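Local structure of nucleoside hydrolase, putative (Trypanosoma brucei, 3FZ0) at residues D298-V306 with G315-G323; F151-P160 with H196-Q204. The protein belongs to the nucleoside hydrolase family, is built round a mixed beta sheet flanked by helices, and carries a bound calcium ion. The protein carries 2 engineered substitutions. One frame throughout, in Å; residues are numbered along the deposited sequence.

Interaction 1: residues D298-V306 with G315-G323; sequences DSFLTYVTV and GATCIDWYG
A beta hairpin at the edge of the central sheet brings Val304, Thr305 and Val306 against Ile319, Cys318 and Thr317. The axes of 304-306 and 317-319 approach to 4.7 Å and run antiparallel. Thr305 and Cys318 form the hydrogen-bonded pair, with Thr305 N to Cys318 O at 3.0 Å and Cys318 N to Thr305 O at 2.9 Å. The non-hydrogen-bonded pairs on either side put the CA atoms of Val304 and Val306 close to the carbonyl oxygens of Cys318 and Ala316, as CA-H...O contacts. Val304 CG1 meets Thr317 CG2, while Val304 CG2 lies beside Ile319 CG2 on the same face, where Val304 and Val306 also pack on Leu194 of helix 187-195. Within this chain 317-319 is the outermost strand of the mixed sheet, and 296-306 separates it from 337-343.

Past the regular pairs, Asp320 N still donates to Tyr303 O (2.9 Å), and Asp320 becomes the centre of an inverse gamma turn. Its carbonyl oxygen accepts from Thr302 OG1 at 2.7 Å, the donor tilted 24° from the carbonyl plane. With OG1 anti to the backbone N (chi1 -177°), the hydroxyl reaches this oxygen while CG2 meets Ile319 CG2 at 3.7 Å. The Asp320 carboxylate forms a salt bridge with Arg333.

Asp320 O also lies at the edge of the Phe300 ring, in its plane. That ring is nearly parallel to the six-membered ring of Trp321, with planes at 4°, but the centroids are 5.5 Å apart and overlap is slight; CD2 of Phe300 touches CE3 of Trp321. Ile319 CG2 sits over one face of the indole near its rim, and Lys172 of the second subunit makes a cation-pi contact with Trp321.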
loop_
_atom_site.group_PDB
_atom_site.type_symbol
_atom_site.label_atom_id
_atom_site.label_comp_id
_atom_site.label_asym_id
_atom_site.label_seq_id
_atom_site.Cartn_x
_atom_site.Cartn_y
_atom_site.Cartn_z
ATOM N N ASP B 298 20.702 -2.909 27.363
ATOM C CA ASP B 298 19.291 -2.542 27.378
ATOM C C ASP B 298 18.600 -3.072 26.143
ATOM O O ASP B 298 19.182 -3.071 25.041
ATOM C CB ASP B 298 19.125 -1.021 27.453
ATOM C CG ASP B 298 17.853 -0.601 28.158
ATOM O OD1 ASP B 298 16.946 -1.449 28.421
ATOM O OD2 ASP B 298 17.741 0.606 28.441
ATOM N N SER B 299 17.366 -3.544 26.333
ATOM C CA SER B 299 16.524 -3.996 25.230
ATOM C C SER B 299 15.036 -3.983 25.596
ATOM O O SER B 299 14.655 -3.757 26.747
ATOM C CB SER B 299 16.962 -5.376 24.734
ATOM O OG SER B 299 16.829 -6.351 25.727
ATOM N N PHE B 300 14.198 -4.194 24.585
ATOM C CA PHE B 300 12.764 -4.149 24.757
ATOM C C PHE B 300 12.095 -5.281 23.970
ATOM O O PHE B 300 12.086 -5.283 22.727
ATOM C CB PHE B 300 12.195 -2.770 24.378
ATOM C CG PHE B 300 10.716 -2.643 24.643
ATOM C CD1 PHE B 300 10.219 -2.733 25.952
ATOM C CD2 PHE B 300 9.814 -2.470 23.592
ATOM C CE1 PHE B 300 8.819 -2.648 26.217
ATOM C CE2 PHE B 300 8.419 -2.376 23.851
ATOM C CZ PHE B 300 7.923 -2.462 25.155
ATOM N N LEU B 301 11.566 -6.251 24.706
ATOM C CA LEU B 301 10.903 -7.399 24.104
ATOM C C LEU B 301 9.446 -7.066 23.797
ATOM O O LEU B 301 8.659 -6.761 24.704
ATOM C CB LEU B 301 11.026 -8.619 25.030
ATOM C CG LEU B 301 10.295 -9.938 24.672
ATOM C CD1 LEU B 301 10.656 -10.447 23.270
ATOM C CD2 LEU B 301 10.511 -11.049 25.721
ATOM N N THR B 302 9.074 -7.126 22.521
ATOM C CA THR B 302 7.686 -6.821 22.133
ATOM C C THR B 302 7.376 -7.438 20.774
ATOM O O THR B 302 8.169 -8.243 20.293
ATOM C CB THR B 302 7.435 -5.298 22.099
ATOM O OG1 THR B 302 6.064 -5.048 21.779
ATOM C CG2 THR B 302 8.351 -4.627 21.065
ATOM N N TYR B 303 6.254 -7.040 20.161
ATOM C CA TYR B 303 5.911 -7.441 18.796
ATOM C C TYR B 303 6.483 -6.471 17.762
ATOM O O TYR B 303 6.270 -5.258 17.850
ATOM C CB TYR B 303 4.402 -7.527 18.605
ATOM C CG TYR B 303 4.004 -7.894 17.193
ATOM C CD1 TYR B 303 4.101 -9.232 16.736
ATOM C CD2 TYR B 303 3.520 -6.918 16.306
ATOM C CE1 TYR B 303 3.741 -9.583 15.440
ATOM C CE2 TYR B 303 3.152 -7.257 15.001
ATOM C CZ TYR B 303 3.274 -8.590 14.578
ATOM O OH TYR B 303 2.910 -8.928 13.298
ATOM N N VAL B 304 7.198 -7.034 16.790
ATOM C CA VAL B 304 7.804 -6.308 15.703
ATOM C C VAL B 304 7.448 -6.978 14.375
ATOM O O VAL B 304 7.359 -8.217 14.280
ATOM C CB VAL B 304 9.337 -6.262 15.904
ATOM C CG1 VAL B 304 10.062 -5.634 14.724
ATOM C CG2 VAL B 304 9.651 -5.508 17.178
ATOM N N THR B 305 7.203 -6.147 13.362
ATOM C CA THR B 305 7.072 -6.631 11.988
ATOM C C THR B 305 7.673 -5.645 10.983
ATOM O O THR B 305 8.116 -4.581 11.365
ATOM C CB THR B 305 5.620 -7.031 11.651
ATOM O OG1 THR B 305 5.634 -7.864 10.498
ATOM C CG2 THR B 305 4.737 -5.841 11.388
ATOM N N VAL B 306 7.720 -6.012 9.710
ATOM C CA VAL B 306 8.190 -5.105 8.648
ATOM C C VAL B 306 7.029 -4.692 7.708
ATOM O O VAL B 306 6.251 -5.535 7.263
ATOM C CB VAL B 306 9.318 -5.780 7.837
ATOM C CG1 VAL B 306 9.903 -4.805 6.805
ATOM C CG2 VAL B 306 10.421 -6.327 8.783
ATOM N N GLY B 315 9.678 -1.425 3.951
ATOM C CA GLY B 315 10.899 -1.820 4.670
ATOM C C GLY B 315 10.974 -1.304 6.104
ATOM O O GLY B 315 11.844 -1.708 6.848
ATOM N N ALA B 316 10.068 -0.406 6.496
ATOM C CA ALA B 316 10.071 0.141 7.861
ATOM C C ALA B 316 9.897 -0.960 8.877
ATOM O O ALA B 316 9.193 -1.954 8.621
ATOM C CB ALA B 316 8.978 1.243 8.061
ATOM N N THR B 317 10.556 -0.762 10.022
ATOM C CA THR B 317 10.390 -1.564 11.201
ATOM C C THR B 317 9.233 -1.000 12.030
ATOM O O THR B 317 9.295 0.133 12.499
ATOM C CB THR B 317 11.682 -1.528 11.990
ATOM O OG1 THR B 317 12.730 -1.857 11.087
ATOM C CG2 THR B 317 11.669 -2.517 13.149
ATOM N N CYS B 318 8.186 -1.808 12.195
ATOM C CA CYS B 318 7.060 -1.498 13.062
ATOM C C CYS B 318 7.156 -2.201 14.408
ATOM O O CYS B 318 7.243 -3.414 14.472
ATOM C CB CYS B 318 5.773 -1.921 12.361
ATOM S SG CYS B 318 5.775 -1.296 10.683
ATOM N N ILE B 319 7.092 -1.422 15.481
ATOM C CA ILE B 319 7.317 -1.894 16.835
ATOM C C ILE B 319 6.121 -1.527 17.730
ATOM O O ILE B 319 5.685 -0.389 17.742
ATOM C CB ILE B 319 8.601 -1.250 17.389
ATOM C CG1 ILE B 319 9.753 -1.360 16.376
ATOM C CG2 ILE B 319 8.971 -1.837 18.777
ATOM C CD1 ILE B 319 11.112 -1.093 16.983
ATOM N N ASP B 320 5.574 -2.505 18.457
ATOM C CA ASP B 320 4.431 -2.295 19.350
ATOM C C ASP B 320 4.966 -1.778 20.684
ATOM O O ASP B 320 5.190 -2.545 21.609
ATOM C CB ASP B 320 3.718 -3.647 19.531
ATOM C CG ASP B 320 2.282 -3.522 20.028
ATOM O OD1 ASP B 320 1.871 -2.436 20.482
ATOM O OD2 ASP B 320 1.543 -4.531 19.958
ATOM N N TRP B 321 5.210 -0.483 20.779
ATOM C CA TRP B 321 5.781 0.106 21.988
ATOM C C TRP B 321 4.892 0.054 23.268
ATOM O O TRP B 321 5.441 0.034 24.384
ATOM C CB TRP B 321 6.246 1.553 21.698
ATOM C CG TRP B 321 7.446 1.632 20.770
ATOM C CD1 TRP B 321 7.435 1.860 19.412
ATOM C CD2 TRP B 321 8.817 1.458 21.133
ATOM N NE1 TRP B 321 8.718 1.857 18.921
ATOM C CE2 TRP B 321 9.588 1.605 19.949
ATOM C CE3 TRP B 321 9.480 1.199 22.349
ATOM C CZ2 TRP B 321 10.991 1.480 19.937
ATOM C CZ3 TRP B 321 10.910 1.096 22.347
ATOM C CH2 TRP B 321 11.637 1.236 21.146
ATOM N N TYR B 322 3.555 0.041 23.121
ATOM C CA TYR B 322 2.642 0.207 24.265
ATOM C C TYR B 322 1.685 -0.976 24.446
ATOM O O TYR B 322 0.871 -1.005 25.371
ATOM C CB TYR B 322 1.805 1.499 24.096
ATOM C CG TYR B 322 2.622 2.756 23.886
ATOM C CD1 TYR B 322 2.621 3.445 22.648
ATOM C CD2 TYR B 322 3.424 3.254 24.925
ATOM C CE1 TYR B 322 3.392 4.613 22.472
ATOM C CE2 TYR B 322 4.184 4.415 24.758
ATOM C CZ TYR B 322 4.164 5.094 23.552
ATOM O OH TYR B 322 4.958 6.220 23.472
ATOM N N GLY B 323 1.799 -1.953 23.544
ATOM C CA GLY B 323 0.966 -3.134 23.551
ATOM C C GLY B 323 1.116 -3.917 24.825
ATOM O O GLY B 323 2.202 -4.062 25.331
#

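Interaction 2: residues F151-P160 with H196-Q204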
loop_
_atom_site.group_PDB
_atom_site.type_symbol
_atom_site.label_atom_id
_atom_site.label_comp_id
_atom_site.label_asym_id
_atom_site.label_seq_id
_atom_site.Cartn_x
_atom_site.Cartn_y
_atom_site.Cartn_z
ATOM N N PHE B 151 14.438 -25.145 12.174
ATOM C CA PHE B 151 14.943 -23.914 12.795
ATOM C C PHE B 151 14.848 -23.881 14.310
ATOM O O PHE B 151 15.460 -23.036 14.955
ATOM C CB PHE B 151 14.330 -22.689 12.149
ATOM C CG PHE B 151 14.942 -22.371 10.825
ATOM C CD1 PHE B 151 14.550 -23.064 9.665
ATOM C CD2 PHE B 151 15.957 -21.416 10.726
ATOM C CE1 PHE B 151 15.162 -22.774 8.429
ATOM C CE2 PHE B 151 16.548 -21.145 9.513
ATOM C CZ PHE B 151 16.150 -21.807 8.371
ATOM N N SER B 152 14.126 -24.840 14.874
ATOM C CA SER B 152 14.031 -24.957 16.317
ATOM C C SER B 152 15.334 -25.545 16.880
ATOM O O SER B 152 15.537 -25.533 18.089
ATOM C CB SER B 152 12.832 -25.832 16.697
ATOM O OG SER B 152 13.143 -27.174 16.414
ATOM N N LYS B 153 16.196 -26.070 16.006
ATOM C CA LYS B 153 17.489 -26.598 16.436
ATOM C C LYS B 153 18.469 -25.494 16.831
ATOM O O LYS B 153 19.494 -25.769 17.440
ATOM C CB LYS B 153 18.117 -27.512 15.373
ATOM C CG LYS B 153 17.401 -28.859 15.157
ATOM C CD LYS B 153 18.485 -29.862 14.963
ATOM C CE LYS B 153 18.062 -31.093 14.233
ATOM N NZ LYS B 153 19.325 -31.760 13.721
ATOM N N LEU B 154 18.159 -24.256 16.464
ATOM C CA LEU B 154 18.991 -23.083 16.804
ATOM C C LEU B 154 18.644 -22.550 18.188
ATOM O O LEU B 154 17.459 -22.466 18.564
ATOM C CB LEU B 154 18.804 -21.968 15.784
ATOM C CG LEU B 154 19.247 -22.245 14.350
ATOM C CD1 LEU B 154 18.724 -21.207 13.422
ATOM C CD2 LEU B 154 20.746 -22.310 14.209
ATOM N N GLY B 155 19.676 -22.230 18.950
ATOM C CA GLY B 155 19.547 -21.571 20.222
ATOM C C GLY B 155 19.241 -22.503 21.349
ATOM O O GLY B 155 19.312 -23.718 21.207
ATOM N N THR B 156 18.878 -21.904 22.477
ATOM C CA THR B 156 18.514 -22.614 23.691
ATOM C C THR B 156 17.252 -21.907 24.172
ATOM O O THR B 156 16.768 -20.992 23.483
ATOM C CB THR B 156 19.693 -22.526 24.690
ATOM O OG1 THR B 156 20.731 -23.422 24.256
ATOM C CG2 THR B 156 19.300 -22.913 26.087
ATOM N N ASP B 157 16.677 -22.321 25.306
ATOM C CA ASP B 157 15.584 -21.540 25.914
ATOM C C ASP B 157 16.128 -20.183 26.381
ATOM O O ASP B 157 15.382 -19.239 26.556
ATOM C CB ASP B 157 14.916 -22.301 27.066
ATOM C CG ASP B 157 15.925 -22.823 28.111
ATOM O OD1 ASP B 157 17.163 -22.697 27.909
ATOM O OD2 ASP B 157 15.478 -23.372 29.150
ATOM N N THR B 158 17.451 -20.089 26.505
ATOM C CA THR B 158 18.149 -18.951 27.083
ATOM C C THR B 158 18.972 -18.202 26.016
ATOM O O THR B 158 19.058 -16.966 26.019
ATOM C CB THR B 158 19.082 -19.490 28.195
ATOM O OG1 THR B 158 18.285 -19.962 29.285
ATOM C CG2 THR B 158 20.059 -18.434 28.706
ATOM N N ILE B 159 19.605 -18.955 25.115
ATOM C CA ILE B 159 20.516 -18.381 24.134
ATOM C C ILE B 159 19.778 -18.251 22.822
ATOM O O ILE B 159 19.190 -19.232 22.376
ATOM C CB ILE B 159 21.790 -19.260 23.934
ATOM C CG1 ILE B 159 22.570 -19.399 25.254
ATOM C CG2 ILE B 159 22.686 -18.706 22.806
ATOM C CD1 ILE B 159 23.710 -20.444 25.199
ATOM N N PRO B 160 19.784 -17.042 22.224
ATOM C CA PRO B 160 19.136 -16.731 20.959
ATOM C C PRO B 160 19.674 -17.550 19.814
ATOM O O PRO B 160 20.883 -17.618 19.623
ATOM C CB PRO B 160 19.517 -15.262 20.729
ATOM C CG PRO B 160 19.714 -14.716 22.094
ATOM C CD PRO B 160 20.409 -15.839 22.806
ATOM N N HIS B 196 7.751 -16.141 11.911
ATOM C CA HIS B 196 7.976 -17.579 12.040
ATOM C C HIS B 196 7.616 -18.116 13.427
ATOM O O HIS B 196 8.011 -17.536 14.442
ATOM C CB HIS B 196 9.432 -17.938 11.723
ATOM C CG HIS B 196 9.785 -19.343 12.094
ATOM N ND1 HIS B 196 9.392 -20.430 11.342
ATOM C CD2 HIS B 196 10.445 -19.845 13.164
ATOM C CE1 HIS B 196 9.831 -21.536 11.914
ATOM N NE2 HIS B 196 10.465 -21.210 13.025
ATOM N N LYS B 197 6.881 -19.223 13.460
ATOM C CA LYS B 197 6.510 -19.878 14.712
ATOM C C LYS B 197 7.523 -20.966 15.027
ATOM O O LYS B 197 7.804 -21.833 14.194
ATOM C CB LYS B 197 5.114 -20.532 14.611
ATOM C CG LYS B 197 3.951 -19.589 14.301
ATOM C CD LYS B 197 3.821 -18.444 15.330
ATOM C CE LYS B 197 2.672 -17.501 14.948
ATOM N NZ LYS B 197 2.929 -16.883 13.596
ATOM N N GLY B 198 8.066 -20.936 16.232
ATOM C CA GLY B 198 8.902 -22.015 16.687
ATOM C C GLY B 198 10.363 -21.690 16.926
ATOM O O GLY B 198 11.164 -22.608 17.058
ATOM N N TRP B 199 10.722 -20.408 16.966
ATOM C CA TRP B 199 12.029 -20.010 17.477
ATOM C C TRP B 199 12.042 -20.330 18.964
ATOM O O TRP B 199 11.049 -20.109 19.651
ATOM C CB TRP B 199 12.256 -18.510 17.325
ATOM C CG TRP B 199 12.360 -17.964 15.935
ATOM C CD1 TRP B 199 11.541 -17.028 15.375
ATOM C CD2 TRP B 199 13.369 -18.248 14.955
ATOM N NE1 TRP B 199 11.960 -16.715 14.103
ATOM C CE2 TRP B 199 13.082 -17.451 13.818
ATOM C CE3 TRP B 199 14.492 -19.068 14.933
ATOM C CZ2 TRP B 199 13.871 -17.468 12.669
ATOM C CZ3 TRP B 199 15.274 -19.096 13.782
ATOM C CH2 TRP B 199 14.953 -18.298 12.666
ATOM N N LYS B 200 13.165 -20.840 19.455
ATOM C CA LYS B 200 13.329 -21.088 20.886
ATOM C C LYS B 200 13.416 -19.789 21.697
ATOM O O LYS B 200 13.014 -19.751 22.861
ATOM C CB LYS B 200 14.558 -21.958 21.140
ATOM C CG LYS B 200 14.364 -23.468 20.865
ATOM C CD LYS B 200 15.241 -24.267 21.838
ATOM C CE LYS B 200 15.801 -25.580 21.256
ATOM N NZ LYS B 200 17.135 -25.379 20.591
ATOM N N CYS B 201 13.952 -18.744 21.070
ATOM C CA CYS B 201 14.060 -17.426 21.664
ATOM C C CYS B 201 13.642 -16.403 20.641
ATOM O O CYS B 201 13.913 -16.581 19.449
ATOM C CB CYS B 201 15.511 -17.086 22.033
ATOM S SG CYS B 201 16.006 -17.481 23.701
ATOM N N PRO B 202 13.043 -15.288 21.095
ATOM C CA PRO B 202 12.706 -14.209 20.155
ATOM C C PRO B 202 13.914 -13.804 19.321
ATOM O O PRO B 202 15.038 -13.825 19.826
ATOM C CB PRO B 202 12.338 -13.041 21.077
ATOM C CG PRO B 202 11.905 -13.716 22.359
ATOM C CD PRO B 202 12.682 -14.965 22.489
ATOM N N VAL B 203 13.666 -13.441 18.063
ATOM C CA VAL B 203 14.666 -12.842 17.168
ATOM C C VAL B 203 15.284 -11.643 17.891
ATOM O O VAL B 203 14.547 -10.837 18.471
ATOM C CB VAL B 203 13.982 -12.342 15.859
ATOM C CG1 VAL B 203 14.994 -11.668 14.907
ATOM C CG2 VAL B 203 13.194 -13.469 15.163
ATOM N N GLN B 204 16.613 -11.533 17.891
ATOM C CA GLN B 204 17.302 -10.338 18.409
ATOM C C GLN B 204 17.544 -9.351 17.278
ATOM O O GLN B 204 18.251 -9.659 16.301
ATOM C CB GLN B 204 18.636 -10.704 19.058
ATOM C CG GLN B 204 18.533 -11.845 20.070
ATOM C CD GLN B 204 17.728 -11.479 21.287
ATOM O OE1 GLN B 204 18.096 -10.561 22.017
ATOM N NE2 GLN B 204 16.604 -12.181 21.514
HETATM O O HOH W 1 15.196 -21.749 17.203
#
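Two largely irregular segments meet here without beta pairing: 151-160 leaves the end of a 3-10 segment at 151-153 and runs as loop toward strand 162-165, while 196-204 is loop until it enters strand 203-206. Their CA atoms come nearest at Ser152 with Trp199, Asp157 with Lys200 and Pro160 with Cys201, the last pair 5.2 Å apart. A water joins the backbones, donating to Phe151 O and Leu154 O and accepting from Lys200 N.

Though bent at chi2, chi3 and chi4, the Lys200 side chain reaches out across 151-160, with CB against Thr156 O. Its NZ donates to Ser152 O at 3.0 Å, in the carbonyl plane, and to Gly155 O at 2.8 Å from 55° above the carbonyl plane. Trp199 and Phe151 lie side by side, their ring planes at 86°, with CH2 of Trp199 3.8 Å from CD2 of Phe151. Leu154 CD1 approaches the indole edge near CZ3, and His196 CD2 sits 3.5 Å above one indole face. Further along, Pro160 CB packs on Gln204 CG at 3.6 Å, while Gln204 NE2 turns back to Pro202 O.

Ammonium and water thus bind four carbonyl oxygens within residues 151-155, consistent with a lysine charge stabilised, as far as these two segments go, by backbone carbonyl dipoles.

Overall arrangement
Both contacts reach the same mixed sheet, at different places: interaction 1 is a hairpin forming its edge within this chain, while interaction 2 joins the loops leading into two neighbouring inner strands, 162-165 and 203-206. The first is mostly buried and partly bordered by the second subunit; the second is only partly buried, and no other chain of the assembly touches it. Direct backbone pairing dominates 298-306 with 315-323, whereas a lysine and a water bridge 151-160 and 196-204. Their centres lie about 17 Å apart, yet they touch directly where Leu301 CD1 packs against Pro202 CG at 3.6 Å.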